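Local coordinates for lipolytic enzyme, G-D-S-L family (Bacteroides thetaiotaomicron, PDB 7BR2), which metabolizes the drug diltiazem in the gut and is a serine esterase of the SGNH (GDSL) hydrolase family, at residues K78-L83 with P128-V133; K229-M234 with N301-K306; A269-L274 with T343-Q348. One frame throughout, in Å; residues are numbered along the deposited sequence.

Interaction 1: residues K78-L83 with P128-V133; sequences KNPTVL and PHTRIV
Three backbone hydrogen bonds run between Thr81-Leu83 and Arg131-Val133 in parallel register. Arg131 N donates to Thr81 O (2.8 Å), Leu83 N to Arg131 O (2.7 Å, N-H...O angle 167°) and Val133 N to Leu83 O (2.8 Å), so Arg131 offers both its N and its O to residues flanking Val82. The CA of Val82 adds a C-H...O contact to Arg131 O. Ahead of this ladder the hydroxyl OG1 of Thr130 sits 3.0 Å from Pro80 O, just before the two strands begin.

Side chains alternate between the two faces. On one, Val82 and Arg131 run alongside each other, and the guanidinium lies with a face against the valine, whose CG1 stands 4.0 Å above its centre. The bend of the arginine chain at chi3 (61°) turns this flat group toward the Val82 methyls. Val133 CG2 meets Val82 CG1 at 3.9 Å on the same side. On the other face Leu83 CD2 packs beside Ile132 CD1 at 4.0 Å, and both residues rest on Phe124 of helix 102-125.

Farther out, a salt bridge to Glu176 fixes the far end of Arg131, while Thr81 OG1 engages Asp20 and Arg21. Backbone bonds of Val82 with Arg21 and Val23 join strand 82-85 to strand 21-26 on its other side, which places this contact inside the five-stranded parallel sheet of the SGNH hydrolase alpha/beta fold.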
# COMPACT_ATOMS: atom_id res chain seq x y z
N LYS A 78 15.64 9.34 8.07
CA LYS A 78 15.13 8.01 8.34
C LYS A 78 16.08 6.92 7.84
O LYS A 78 15.78 5.73 8.00
CB LYS A 78 13.74 7.84 7.72
CG LYS A 78 12.64 8.65 8.41
CD LYS A 78 11.36 8.73 7.56
CE LYS A 78 10.22 9.40 8.33
NZ LYS A 78 10.53 10.77 8.86
N ASN A 79 17.20 7.31 7.22
CA ASN A 79 18.18 6.38 6.70
C ASN A 79 17.55 5.29 5.83
O ASN A 79 17.57 4.11 6.18
CB ASN A 79 18.99 5.74 7.84
CG ASN A 79 19.92 6.74 8.53
OD1 ASN A 79 20.30 7.78 7.97
ND2 ASN A 79 20.29 6.41 9.76
N PRO A 80 16.91 5.67 4.72
CA PRO A 80 16.34 4.65 3.84
C PRO A 80 17.44 3.80 3.23
O PRO A 80 18.53 4.29 2.91
CB PRO A 80 15.61 5.47 2.77
CG PRO A 80 16.37 6.76 2.72
CD PRO A 80 16.76 7.02 4.16
N THR A 81 17.15 2.49 3.12
CA THR A 81 17.89 1.60 2.24
C THR A 81 17.27 1.56 0.85
O THR A 81 17.98 1.34 -0.14
CB THR A 81 17.96 0.18 2.83
OG1 THR A 81 16.65 -0.38 2.93
CG2 THR A 81 18.63 0.16 4.21
N VAL A 82 15.96 1.79 0.77
CA VAL A 82 15.23 1.91 -0.49
C VAL A 82 14.32 3.12 -0.38
O VAL A 82 13.51 3.21 0.55
CB VAL A 82 14.40 0.64 -0.80
CG1 VAL A 82 13.87 0.71 -2.21
CG2 VAL A 82 15.25 -0.62 -0.62
N LEU A 83 14.42 4.03 -1.35
CA LEU A 83 13.67 5.28 -1.35
C LEU A 83 12.80 5.34 -2.61
O LEU A 83 13.33 5.29 -3.72
CB LEU A 83 14.60 6.50 -1.30
CG LEU A 83 13.98 7.90 -1.40
CD1 LEU A 83 13.05 8.18 -0.25
CD2 LEU A 83 15.05 8.98 -1.48
N PRO A 128 25.19 7.14 -0.72
CA PRO A 128 26.12 6.00 -0.90
C PRO A 128 25.45 4.63 -0.89
O PRO A 128 25.88 3.74 -1.64
CB PRO A 128 27.09 6.17 0.27
CG PRO A 128 26.28 6.86 1.32
CD PRO A 128 25.35 7.79 0.60
N HIS A 129 24.43 4.41 -0.07
CA HIS A 129 23.88 3.07 0.11
C HIS A 129 22.35 3.13 0.16
O HIS A 129 21.71 2.67 1.10
CB HIS A 129 24.44 2.44 1.38
CG HIS A 129 25.94 2.39 1.42
ND1 HIS A 129 26.68 1.50 0.66
CD2 HIS A 129 26.84 3.11 2.13
CE1 HIS A 129 27.97 1.69 0.90
NE2 HIS A 129 28.09 2.66 1.79
N THR A 130 21.75 3.73 -0.87
CA THR A 130 20.30 3.83 -0.94
C THR A 130 19.84 3.50 -2.35
O THR A 130 20.24 4.15 -3.32
CB THR A 130 19.81 5.23 -0.55
OG1 THR A 130 20.21 5.53 0.80
CG2 THR A 130 18.27 5.30 -0.64
N ARG A 131 19.01 2.47 -2.47
CA ARG A 131 18.37 2.16 -3.73
C ARG A 131 17.25 3.17 -4.02
O ARG A 131 16.33 3.33 -3.20
CB ARG A 131 17.82 0.73 -3.69
CG ARG A 131 17.13 0.29 -4.98
CD ARG A 131 17.18 -1.22 -5.15
NE ARG A 131 16.52 -2.00 -4.10
CZ ARG A 131 15.28 -2.47 -4.18
NH1 ARG A 131 14.54 -2.23 -5.26
NH2 ARG A 131 14.77 -3.19 -3.18
N ILE A 132 17.32 3.82 -5.18
CA ILE A 132 16.35 4.84 -5.58
C ILE A 132 15.33 4.22 -6.52
O ILE A 132 15.70 3.54 -7.49
CB ILE A 132 17.05 6.04 -6.24
CG1 ILE A 132 18.15 6.60 -5.33
CG2 ILE A 132 16.06 7.15 -6.53
CD1 ILE A 132 17.62 7.16 -4.01
N VAL A 133 14.04 4.43 -6.25
CA VAL A 133 12.96 3.90 -7.08
C VAL A 133 12.03 5.05 -7.47
O VAL A 133 11.25 5.54 -6.64
CB VAL A 133 12.18 2.79 -6.36
CG1 VAL A 133 11.07 2.27 -7.24
CG2 VAL A 133 13.13 1.66 -5.94

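Interaction 2: residues K229-M234 with N301-K306; sequences KDVANM and NTELLK
Main-chain donors and acceptors of Val231-Met234 and Thr302-Lys306 are matched by four hydrogen bonds. The first is the least straight: Val231 N reaches Thr302 O at 2.8 Å with an N-H...O angle of 130°, the donor standing above the carbonyl plane. The ladder then becomes regular. Leu304 N donates to Ala232 O (2.9 Å), Met234 N to Leu304 O (3.1 Å, angle 180°) and Lys306 N to Met234 O (2.9 Å), so Leu304 uses both its N and its O on the residues flanking Asn233.

Two polar side chains find partners beyond the pair. The buried Glu303 carboxylate is hydrogen-bonded through OE2 to Tyr265 OH, and Thr302 OG1 bonds to Met297 O. Within the pair, Asn233 OD1 lies alongside Leu304, 3.6 Å from CD2, a van der Waals contact.

On the face shared by Ala232, Glu303, Met234 and Leu305, the apolar contact is between Met234 and Leu305. Met234 starts with CG between its backbone N and carbonyl carbon (chi1 69°), which carries CG to within 3.6 Å of Leu305 CD1; Phe263 touches both residues.

The segment axes of strands 232-234 and 303-306 lie 4.8 Å apart and run almost parallel. Such parallel pairing forms the centre of a four-stranded mixed sheet, whose outer strands, 242-247 and 335-336, run antiparallel to their neighbours.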
# COMPACT_ATOMS: atom_id res chain seq x y z
N LYS A 229 2.33 -15.50 -7.89
CA LYS A 229 2.85 -16.38 -6.86
C LYS A 229 1.81 -16.65 -5.78
O LYS A 229 1.16 -15.73 -5.28
CB LYS A 229 4.14 -15.79 -6.28
CG LYS A 229 5.25 -15.76 -7.32
CD LYS A 229 6.56 -15.28 -6.74
CE LYS A 229 7.63 -15.14 -7.82
NZ LYS A 229 8.86 -14.43 -7.33
N ASP A 230 1.67 -17.92 -5.44
CA ASP A 230 0.57 -18.39 -4.61
C ASP A 230 0.95 -18.30 -3.14
O ASP A 230 2.12 -18.48 -2.77
CB ASP A 230 0.27 -19.86 -4.93
CG ASP A 230 -0.62 -20.01 -6.15
OD1 ASP A 230 -1.25 -19.03 -6.56
OD2 ASP A 230 -0.66 -21.13 -6.70
N VAL A 231 -0.05 -18.07 -2.30
CA VAL A 231 0.15 -18.19 -0.86
C VAL A 231 0.62 -19.59 -0.52
O VAL A 231 1.67 -19.79 0.10
CB VAL A 231 -1.14 -17.84 -0.11
CG1 VAL A 231 -0.94 -17.98 1.39
CG2 VAL A 231 -1.64 -16.44 -0.49
N ALA A 232 -0.14 -20.59 -0.97
CA ALA A 232 0.23 -21.99 -0.89
C ALA A 232 -0.62 -22.74 -1.90
O ALA A 232 -1.69 -22.27 -2.31
CB ALA A 232 0.04 -22.55 0.52
N ASN A 233 -0.13 -23.89 -2.33
CA ASN A 233 -0.81 -24.69 -3.35
C ASN A 233 -0.68 -26.15 -2.92
O ASN A 233 0.40 -26.74 -3.04
CB ASN A 233 -0.21 -24.44 -4.73
CG ASN A 233 -1.14 -24.84 -5.87
OD1 ASN A 233 -2.10 -25.57 -5.67
ND2 ASN A 233 -0.84 -24.37 -7.08
N MET A 234 -1.75 -26.72 -2.39
CA MET A 234 -1.72 -28.10 -1.93
C MET A 234 -2.74 -28.92 -2.71
O MET A 234 -3.86 -28.47 -2.97
CB MET A 234 -1.98 -28.21 -0.43
CG MET A 234 -3.40 -27.88 -0.05
SD MET A 234 -3.55 -27.33 1.64
CE MET A 234 -3.90 -25.60 1.36
N ASN A 301 -3.49 -13.50 -3.95
CA ASN A 301 -4.12 -14.00 -2.74
C ASN A 301 -4.78 -15.34 -3.00
O ASN A 301 -5.96 -15.53 -2.72
CB ASN A 301 -5.12 -13.00 -2.17
CG ASN A 301 -5.24 -13.12 -0.67
OD1 ASN A 301 -4.42 -13.78 -0.03
ND2 ASN A 301 -6.27 -12.51 -0.10
N THR A 302 -4.01 -16.30 -3.52
CA THR A 302 -4.49 -17.65 -3.79
C THR A 302 -3.82 -18.64 -2.84
O THR A 302 -2.62 -18.94 -2.97
CB THR A 302 -4.25 -18.03 -5.24
OG1 THR A 302 -5.07 -17.22 -6.08
CG2 THR A 302 -4.60 -19.49 -5.48
N GLU A 303 -4.60 -19.16 -1.89
CA GLU A 303 -4.20 -20.24 -0.98
C GLU A 303 -5.03 -21.46 -1.38
O GLU A 303 -6.09 -21.73 -0.81
CB GLU A 303 -4.42 -19.82 0.49
CG GLU A 303 -3.91 -20.83 1.51
CD GLU A 303 -4.29 -20.48 2.95
OE1 GLU A 303 -5.08 -19.53 3.18
OE2 GLU A 303 -3.78 -21.17 3.86
N LEU A 304 -4.54 -22.20 -2.37
CA LEU A 304 -5.37 -23.16 -3.09
C LEU A 304 -5.40 -24.51 -2.38
O LEU A 304 -4.35 -25.09 -2.10
CB LEU A 304 -4.89 -23.32 -4.53
CG LEU A 304 -5.94 -23.96 -5.43
CD1 LEU A 304 -7.14 -23.04 -5.69
CD2 LEU A 304 -5.32 -24.42 -6.75
N LEU A 305 -6.60 -25.00 -2.10
CA LEU A 305 -6.78 -26.35 -1.59
C LEU A 305 -7.46 -27.21 -2.66
O LEU A 305 -8.62 -26.95 -3.03
CB LEU A 305 -7.58 -26.36 -0.29
CG LEU A 305 -8.06 -27.74 0.15
CD1 LEU A 305 -6.88 -28.66 0.47
CD2 LEU A 305 -8.99 -27.63 1.36
N LYS A 306 -6.75 -28.22 -3.13
CA LYS A 306 -7.25 -29.15 -4.14
C LYS A 306 -7.22 -30.55 -3.55
O LYS A 306 -6.16 -31.05 -3.18
CB LYS A 306 -6.41 -29.09 -5.42
CG LYS A 306 -7.10 -29.73 -6.62
CD LYS A 306 -6.22 -29.78 -7.84
CE LYS A 306 -6.10 -28.42 -8.50
NZ LYS A 306 -4.87 -28.35 -9.32

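Interaction 3: residues A269-L274 with T343-Q348; sequences ALPYPL and TPQYQQ
Leu270 lays its two methyls across the amide of Gln348 at about a right angle, CD2 3.5 Å from Gln348 OE1 and CD1 3.7 Å from Gln348 NE2. That amide is held by Arg443 at OE1 and by the carbonyls of Ile437 and Lys439 at NE2. Pro271 wedges between two helix residues: CD touches Gln345 CG at 3.7 Å, while CG approaches Tyr346 CD1, also at 3.7 Å. Tyr272 O lies 3.5 Å from Tyr346 CE1. Pro273 follows with CA 3.6 Å from Tyr346 OH, and Leu274 N donates to that hydroxyl (3.0 Å, N-H...O angle 154°). A water bridges Tyr346 OH and Leu274 O. With CG anti to the backbone N (chi1 -161°), Tyr346 extends along the Pro271-Leu274 chain. A phenylalanine here would probably leave Leu274 N without its acceptor and the bridging water without one of its anchors.

At the start of helix 344-377, Thr343 OG1 caps Tyr346 N. Pro273 also touches Ala349 and Met353 of this helix and the Tyr272 ring reaches helix 35-46, so the loop lies between the two, with strand 313-318 meeting the N-terminal turn through Ile318.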
# COMPACT_ATOMS: atom_id res chain seq x y z
N ALA A 269 3.31 -19.06 4.76
CA ALA A 269 2.81 -17.70 4.75
C ALA A 269 1.34 -17.74 5.11
O ALA A 269 0.68 -18.77 5.00
CB ALA A 269 3.03 -17.02 3.40
N LEU A 270 0.83 -16.59 5.54
CA LEU A 270 -0.58 -16.39 5.83
C LEU A 270 -1.27 -15.79 4.61
O LEU A 270 -0.61 -15.25 3.72
CB LEU A 270 -0.74 -15.47 7.05
CG LEU A 270 -0.21 -15.96 8.39
CD1 LEU A 270 -0.37 -14.87 9.47
CD2 LEU A 270 -0.89 -17.25 8.82
N PRO A 271 -2.60 -15.90 4.51
CA PRO A 271 -3.31 -15.19 3.44
C PRO A 271 -3.24 -13.68 3.64
O PRO A 271 -3.02 -13.17 4.74
CB PRO A 271 -4.76 -15.69 3.57
CG PRO A 271 -4.89 -16.10 5.00
CD PRO A 271 -3.53 -16.63 5.40
N TYR A 272 -3.43 -12.96 2.54
CA TYR A 272 -3.46 -11.51 2.61
C TYR A 272 -4.81 -11.07 3.13
O TYR A 272 -5.84 -11.43 2.54
CB TYR A 272 -3.20 -10.88 1.26
CG TYR A 272 -3.00 -9.39 1.38
CD1 TYR A 272 -1.75 -8.86 1.70
CD2 TYR A 272 -4.07 -8.51 1.23
CE1 TYR A 272 -1.56 -7.50 1.83
CE2 TYR A 272 -3.89 -7.14 1.36
CZ TYR A 272 -2.63 -6.64 1.67
OH TYR A 272 -2.45 -5.28 1.79
N PRO A 273 -4.87 -10.33 4.23
CA PRO A 273 -6.15 -9.90 4.79
C PRO A 273 -6.61 -8.57 4.21
O PRO A 273 -5.82 -7.65 3.99
CB PRO A 273 -5.86 -9.81 6.29
CG PRO A 273 -4.43 -9.44 6.34
CD PRO A 273 -3.75 -10.03 5.13
N LEU A 274 -7.91 -8.49 3.95
CA LEU A 274 -8.53 -7.34 3.31
C LEU A 274 -9.52 -6.70 4.26
O LEU A 274 -10.43 -7.37 4.77
CB LEU A 274 -9.22 -7.74 2.00
CG LEU A 274 -8.24 -8.23 0.93
CD1 LEU A 274 -8.94 -8.94 -0.22
CD2 LEU A 274 -7.38 -7.08 0.41
N THR A 343 -11.40 -19.05 8.04
CA THR A 343 -10.28 -19.92 8.39
C THR A 343 -9.49 -19.31 9.55
O THR A 343 -9.44 -18.08 9.70
CB THR A 343 -9.35 -20.18 7.21
OG1 THR A 343 -8.50 -19.05 6.98
CG2 THR A 343 -10.14 -20.51 5.94
N PRO A 344 -8.87 -20.15 10.37
CA PRO A 344 -8.06 -19.62 11.47
C PRO A 344 -6.90 -18.78 10.99
O PRO A 344 -6.61 -17.74 11.60
CB PRO A 344 -7.60 -20.88 12.21
CG PRO A 344 -8.67 -21.88 11.89
CD PRO A 344 -9.03 -21.60 10.46
N GLN A 345 -6.24 -19.18 9.90
CA GLN A 345 -5.13 -18.39 9.38
C GLN A 345 -5.60 -17.05 8.83
O GLN A 345 -4.85 -16.07 8.87
CB GLN A 345 -4.35 -19.16 8.30
CG GLN A 345 -5.13 -19.51 7.03
CD GLN A 345 -5.66 -20.95 6.99
OE1 GLN A 345 -6.16 -21.47 8.00
NE2 GLN A 345 -5.62 -21.56 5.81
N TYR A 346 -6.84 -16.98 8.32
CA TYR A 346 -7.35 -15.68 7.88
C TYR A 346 -7.70 -14.81 9.08
O TYR A 346 -7.48 -13.60 9.04
CB TYR A 346 -8.57 -15.84 6.97
CG TYR A 346 -8.83 -14.59 6.15
CD1 TYR A 346 -8.15 -14.37 4.96
CD2 TYR A 346 -9.69 -13.59 6.61
CE1 TYR A 346 -8.36 -13.23 4.22
CE2 TYR A 346 -9.90 -12.44 5.88
CZ TYR A 346 -9.23 -12.26 4.69
OH TYR A 346 -9.43 -11.13 3.93
N GLN A 347 -8.21 -15.40 10.16
CA GLN A 347 -8.42 -14.65 11.38
C GLN A 347 -7.10 -14.12 11.95
O GLN A 347 -7.02 -12.96 12.38
CB GLN A 347 -9.13 -15.54 12.40
CG GLN A 347 -10.58 -15.88 12.06
CD GLN A 347 -11.49 -14.66 12.10
OE1 GLN A 347 -12.08 -14.26 11.09
NE2 GLN A 347 -11.61 -14.06 13.28
N GLN A 348 -6.05 -14.95 11.91
CA GLN A 348 -4.71 -14.51 12.32
C GLN A 348 -4.22 -13.37 11.44
O GLN A 348 -3.69 -12.35 11.93
CB GLN A 348 -3.77 -15.72 12.22
CG GLN A 348 -2.30 -15.50 12.56
CD GLN A 348 -1.50 -16.78 12.41
OE1 GLN A 348 -2.06 -17.82 12.05
NE2 GLN A 348 -0.20 -16.72 12.65
O HOH W 1 -11.54 -9.71 4.36

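Interactions 2 and 3 adjoin, their centres about 12 Å apart, and their segments alternate along the chain. Two probable hydrogen bonds join them: Glu303 OE2 to Gln345 NE2 at 2.7 Å, and Asn301 OD1 to Tyr272 N at 2.9 Å. Val231 CG1 also packs on Leu270 O at 3.6 Å. The mixed sheet is thereby tied to the start of helix 344-377 and to the loop beside it. Interaction 1 stands apart, its centre about 33 Å from that of interaction 2 and 31 Å from that of interaction 3; it belongs to the hydrolase sheet. The same chain probably carries a Ser28-His207-Asp204 triad, as in related esterases, and none of these three residues lies in the six segments.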